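Local atomic coordinates of Nrps/pks (Streptomyces albus, PDB entry 4OPE), a protein that probably catalyses decarboxylative carbon–carbon bond formation on a growing polyketide chain, as the ketosynthase domain of an AT-less oxazolomycin assembly line. Residues A[11-15]-A[104-109]; A[483-488]-A[560-565]. All coordinates share one frame; numbering follows the deposited sequence.

Contact 1 (A[11-15]-A[104-109]); sequences IVGVA and HLLEDA
Gly13 and Ala109 have their CA atoms 4.1 Å apart, and the CA atoms of Ala15 and Leu105 are 4.8 Å apart. The short strand and helix axes approach to 6.4 Å, with their directions 137° apart. Having no side chain, Gly13 lets Ala109 sit directly against its backbone. The one hydrogen bond between the segments, nearly straight, runs from Val14 N to Asp108 OD2 at 2.8 Å. The donor meets OD2 on its anti side, 30° out of the carboxylate plane. Asp108 gets there because CG is anti to its backbone N (chi1 -178°), which carries the carboxylate off the last turn of the helix onto the strand. With an alanine in place of the aspartate, Val14 N would probably lose its acceptor on the helix, and Ser564 OG, weakly bonded to OD1, one of its partners. Strand 9-17 runs in the mixed sheet of the thiolase-type ketosynthase fold, between strands 242-250 and 263-272, and helix 93-108 packs on it here. Ala15 CB lies over the backbone of the helix, 3.5 Å from Leu105 N, while Leu105 CD1 comes up against the Gly13 carbonyl group, nearest its O (3.3 Å). Val12 CG2 brushes Ala109 CB at 4.2 Å. The CB of Val14 points away from the helix, its CG1 runs alongside the Asp108 carboxylate, and its side chain also touches Thr362 and Leu365 of helix 356-370.

Contact 2 (A[483-488]-A[560-565]); sequences AVAATL and APRVSL
Thr487 OG1 accepts the backbone N-H of Val563 at 3.2 Å, and the N-H...O angle of 172° makes this a nearly straight bond. It is the one clear hydrogen bond between segment 483-488 and the extended segment 560-565. The threonine torsion serves both of its branches: OG1 stands beside its own backbone N (chi1 -70°), close to the carbonyl of Ala483 one turn earlier, whereas CG2 is anti to that N and meets Leu565 CD1 at 3.5 Å. CB and CG of Arg562 lie against the hydroxyl oxygen, so the aliphatic part of the arginine, rather than its guanidinium group, belongs to this contact.

Apolar contacts extend from the threonine in both directions. Leu565 CD1 is also 3.6 Å from Leu488 CG, the two leucines crossing at about a right angle. Val563 divides its methyls, CG1 lying 3.9 Å from Ala483 CB and CG2 4.2 Å from Val484 CG2. Farther along, Ala483 CB rests 3.4 Å from Pro561 O, and Ala486 CB meets Ala560 CB at 3.5 Å. Ala483 and Ala486 thus present only methyls to this end of the segment.

Beyond the two segments, Arg491 NH2 bonds the carbonyl of Leu565, and Arg260 NH2 bonds Ser564 OG, tying the segment to its surroundings at two successive residues. The path resembles the linker of modular polyketide synthases, which returns from a flanking alpha/beta domain toward the ketosynthase. Helix 481-488 lies between segment 560-565 and strand 449-455: Ala485 touches Tyr449, and Leu488 reaches Cys451 and Leu453.

How the contacts relate
Both segments of contact 1 precede those of contact 2 in the chain, and the centres of the two contacts are about 13 Å apart. The first lies about 9 Å from the centre of the chain, in the sheet and helices of the ketosynthase fold; the second, at about 20 Å, joins helix 481-488 to the loop that leads from helix 541-550 to strand 573-574. They meet where segment 560-565 passes the end of helix 93-108: Ser564 OG is 3.4 Å from Asp108 OD1, a weak hydrogen bond, and Arg562 NH2 is 3.3 Å from Ala109 O. The loop therefore contacts both helices, bridging the ketosynthase core and the probable flanking domain.

Contact 1 (A[11-15]-A[104-109])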
loop_
_atom_site.group_PDB
_atom_site.type_symbol
_atom_site.label_atom_id
_atom_site.label_comp_id
_atom_site.label_asym_id
_atom_site.label_seq_id
_atom_site.Cartn_x
_atom_site.Cartn_y
_atom_site.Cartn_z
ATOM N N ILE A 11 6.374 -19.730 -6.014
ATOM C CA ILE A 11 7.383 -19.049 -5.281
ATOM C C ILE A 11 8.701 -19.750 -5.594
ATOM O O ILE A 11 8.863 -20.949 -5.376
ATOM C CB ILE A 11 7.155 -19.169 -3.759
ATOM C CG1 ILE A 11 5.935 -18.370 -3.319
ATOM C CG2 ILE A 11 8.392 -18.715 -2.951
ATOM C CD1 ILE A 11 5.593 -18.603 -1.861
ATOM N N VAL A 12 9.680 -18.984 -6.020
ATOM C CA VAL A 12 10.940 -19.576 -6.383
ATOM C C VAL A 12 12.099 -19.102 -5.547
ATOM O O VAL A 12 13.203 -19.406 -5.858
ATOM C CB VAL A 12 11.274 -19.293 -7.846
ATOM C CG1 VAL A 12 10.142 -19.744 -8.738
ATOM C CG2 VAL A 12 11.593 -17.811 -8.062
ATOM N N GLY A 13 11.871 -18.328 -4.510
ATOM C CA GLY A 13 12.972 -18.020 -3.568
ATOM C C GLY A 13 12.414 -17.310 -2.365
ATOM O O GLY A 13 11.364 -16.736 -2.435
ATOM N N VAL A 14 13.131 -17.336 -1.274
ATOM C CA VAL A 14 12.683 -16.654 -0.057
ATOM C C VAL A 14 13.887 -16.222 0.732
ATOM O O VAL A 14 14.925 -16.883 0.698
ATOM C CB VAL A 14 11.760 -17.583 0.810
ATOM C CG1 VAL A 14 12.412 -18.959 1.081
ATOM C CG2 VAL A 14 11.297 -16.909 2.109
ATOM N N ALA A 15 13.732 -15.147 1.471
ATOM C CA ALA A 15 14.768 -14.664 2.343
ATOM C C ALA A 15 14.178 -13.860 3.490
ATOM O O ALA A 15 13.070 -13.349 3.384
ATOM C CB ALA A 15 15.732 -13.831 1.533
ATOM N N HIS A 104 19.362 -10.767 -0.848
ATOM C CA HIS A 104 19.481 -12.150 -0.472
ATOM C C HIS A 104 18.391 -13.008 -1.093
ATOM O O HIS A 104 18.631 -14.173 -1.393
ATOM C CB HIS A 104 19.506 -12.303 1.014
ATOM C CG HIS A 104 20.757 -11.789 1.641
ATOM N ND1 HIS A 104 20.764 -11.104 2.834
ATOM C CD2 HIS A 104 22.046 -11.869 1.245
ATOM C CE1 HIS A 104 22.003 -10.785 3.154
ATOM N NE2 HIS A 104 22.802 -11.253 2.210
ATOM N N LEU A 105 17.222 -12.439 -1.328
ATOM C CA LEU A 105 16.175 -13.167 -2.023
ATOM C C LEU A 105 16.645 -13.618 -3.418
ATOM O O LEU A 105 16.414 -14.790 -3.841
ATOM C CB LEU A 105 14.919 -12.280 -2.164
ATOM C CG LEU A 105 13.797 -12.682 -3.122
ATOM C CD1 LEU A 105 13.278 -14.003 -2.604
ATOM C CD2 LEU A 105 12.646 -11.686 -3.160
ATOM N N LEU A 106 17.278 -12.707 -4.163
ATOM C CA LEU A 106 17.678 -13.052 -5.520
ATOM C C LEU A 106 18.713 -14.164 -5.480
ATOM O O LEU A 106 18.655 -15.122 -6.257
ATOM C CB LEU A 106 18.187 -11.845 -6.231
ATOM C CG LEU A 106 17.173 -11.088 -7.083
ATOM C CD1 LEU A 106 15.731 -11.107 -6.614
ATOM C CD2 LEU A 106 17.674 -9.680 -7.271
ATOM N N GLU A 107 19.610 -14.095 -4.507
ATOM C CA GLU A 107 20.569 -15.175 -4.331
ATOM C C GLU A 107 19.881 -16.487 -3.986
ATOM O O GLU A 107 20.219 -17.529 -4.531
ATOM C CB GLU A 107 21.626 -14.812 -3.298
ATOM C CG GLU A 107 22.402 -13.574 -3.719
ATOM C CD GLU A 107 23.623 -13.294 -2.860
ATOM O OE1 GLU A 107 23.550 -13.608 -1.607
ATOM O OE2 GLU A 107 24.625 -12.758 -3.453
ATOM N N ASP A 108 18.866 -16.451 -3.149
ATOM C CA ASP A 108 18.194 -17.704 -2.808
ATOM C C ASP A 108 17.435 -18.275 -4.003
ATOM O O ASP A 108 17.417 -19.457 -4.203
ATOM C CB ASP A 108 17.285 -17.559 -1.601
ATOM C CG ASP A 108 16.625 -18.880 -1.214
ATOM O OD1 ASP A 108 17.292 -19.793 -0.624
ATOM O OD2 ASP A 108 15.413 -18.996 -1.504
ATOM N N ALA A 109 16.840 -17.431 -4.814
ATOM C CA ALA A 109 16.237 -17.879 -6.037
ATOM C C ALA A 109 17.223 -18.310 -7.124
ATOM O O ALA A 109 16.750 -18.707 -8.182
ATOM C CB ALA A 109 15.357 -16.768 -6.600
#

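Contact 2 (A[483-488]-A[560-565])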
loop_
_atom_site.group_PDB
_atom_site.type_symbol
_atom_site.label_atom_id
_atom_site.label_comp_id
_atom_site.label_asym_id
_atom_site.label_seq_id
_atom_site.Cartn_x
_atom_site.Cartn_y
_atom_site.Cartn_z
ATOM N N ALA A 483 26.157 -28.874 -7.535
ATOM C CA ALA A 483 25.106 -27.949 -7.155
ATOM C C ALA A 483 25.696 -26.705 -6.476
ATOM O O ALA A 483 25.203 -25.578 -6.640
ATOM C CB ALA A 483 24.103 -28.655 -6.223
ATOM N N VAL A 484 26.752 -26.920 -5.706
ATOM C CA VAL A 484 27.391 -25.831 -5.027
ATOM C C VAL A 484 28.022 -24.936 -6.075
ATOM O O VAL A 484 27.862 -23.727 -6.049
ATOM C CB VAL A 484 28.436 -26.350 -4.045
ATOM C CG1 VAL A 484 29.299 -25.210 -3.519
ATOM C CG2 VAL A 484 27.760 -27.045 -2.868
ATOM N N ALA A 485 28.747 -25.551 -6.989
ATOM C CA ALA A 485 29.338 -24.855 -8.129
ATOM C C ALA A 485 28.302 -24.094 -8.920
ATOM O O ALA A 485 28.486 -22.907 -9.188
ATOM C CB ALA A 485 30.023 -25.862 -9.068
ATOM N N ALA A 486 27.236 -24.796 -9.315
ATOM C CA ALA A 486 26.216 -24.201 -10.183
ATOM C C ALA A 486 25.611 -22.964 -9.517
ATOM O O ALA A 486 25.474 -21.928 -10.148
ATOM C CB ALA A 486 25.121 -25.201 -10.555
ATOM N N THR A 487 25.295 -23.085 -8.235
ATOM C CA THR A 487 24.595 -22.049 -7.535
ATOM C C THR A 487 25.393 -20.754 -7.515
ATOM O O THR A 487 24.860 -19.673 -7.808
ATOM C CB THR A 487 24.264 -22.513 -6.108
ATOM O OG1 THR A 487 23.254 -23.547 -6.177
ATOM C CG2 THR A 487 23.782 -21.357 -5.249
ATOM N N LEU A 488 26.678 -20.869 -7.230
ATOM C CA LEU A 488 27.548 -19.714 -7.131
ATOM C C LEU A 488 27.729 -19.011 -8.459
ATOM O O LEU A 488 27.881 -17.797 -8.513
ATOM C CB LEU A 488 28.902 -20.127 -6.577
ATOM C CG LEU A 488 28.836 -20.542 -5.098
ATOM C CD1 LEU A 488 30.072 -21.331 -4.715
ATOM C CD2 LEU A 488 28.631 -19.342 -4.181
ATOM N N ALA A 560 21.153 -27.574 -13.982
ATOM C CA ALA A 560 21.833 -28.020 -12.783
ATOM C C ALA A 560 20.934 -27.869 -11.558
ATOM O O ALA A 560 20.176 -26.899 -11.430
ATOM C CB ALA A 560 23.120 -27.234 -12.585
ATOM N N PRO A 561 21.029 -28.826 -10.641
ATOM C CA PRO A 561 20.252 -28.684 -9.431
ATOM C C PRO A 561 20.837 -27.574 -8.540
ATOM O O PRO A 561 22.041 -27.308 -8.600
ATOM C CB PRO A 561 20.418 -30.046 -8.779
ATOM C CG PRO A 561 21.827 -30.471 -9.174
ATOM C CD PRO A 561 22.118 -29.815 -10.503
ATOM N N ARG A 562 20.009 -26.927 -7.716
ATOM C CA ARG A 562 20.541 -25.890 -6.843
ATOM C C ARG A 562 20.379 -26.108 -5.344
ATOM O O ARG A 562 19.553 -26.862 -4.874
ATOM C CB ARG A 562 20.044 -24.532 -7.307
ATOM C CG ARG A 562 20.698 -24.177 -8.657
ATOM C CD ARG A 562 20.420 -22.759 -9.128
ATOM N NE ARG A 562 18.993 -22.398 -9.075
ATOM C CZ ARG A 562 18.304 -21.845 -10.083
ATOM N NH1 ARG A 562 18.866 -21.568 -11.257
ATOM N NH2 ARG A 562 17.030 -21.539 -9.918
ATOM N N VAL A 563 21.237 -25.442 -4.600
ATOM C CA VAL A 563 21.210 -25.454 -3.160
ATOM C C VAL A 563 21.333 -24.040 -2.655
ATOM O O VAL A 563 21.765 -23.126 -3.366
ATOM C CB VAL A 563 22.338 -26.308 -2.574
ATOM C CG1 VAL A 563 22.132 -27.742 -3.018
ATOM C CG2 VAL A 563 23.716 -25.831 -3.005
ATOM N N SER A 564 20.949 -23.870 -1.414
ATOM C CA SER A 564 20.961 -22.579 -0.771
ATOM C C SER A 564 22.259 -22.467 -0.063
ATOM O O SER A 564 22.559 -23.304 0.775
ATOM C CB SER A 564 19.883 -22.584 0.267
ATOM O OG SER A 564 18.637 -22.863 -0.328
ATOM N N LEU A 565 23.041 -21.455 -0.398
ATOM C CA LEU A 565 24.321 -21.195 0.242
ATOM C C LEU A 565 24.263 -19.851 0.903
ATOM O O LEU A 565 23.486 -18.986 0.496
ATOM C CB LEU A 565 25.440 -21.157 -0.787
ATOM C CG LEU A 565 25.570 -22.394 -1.690
ATOM C CD1 LEU A 565 26.294 -22.068 -2.972
ATOM C CD2 LEU A 565 26.279 -23.540 -0.974
#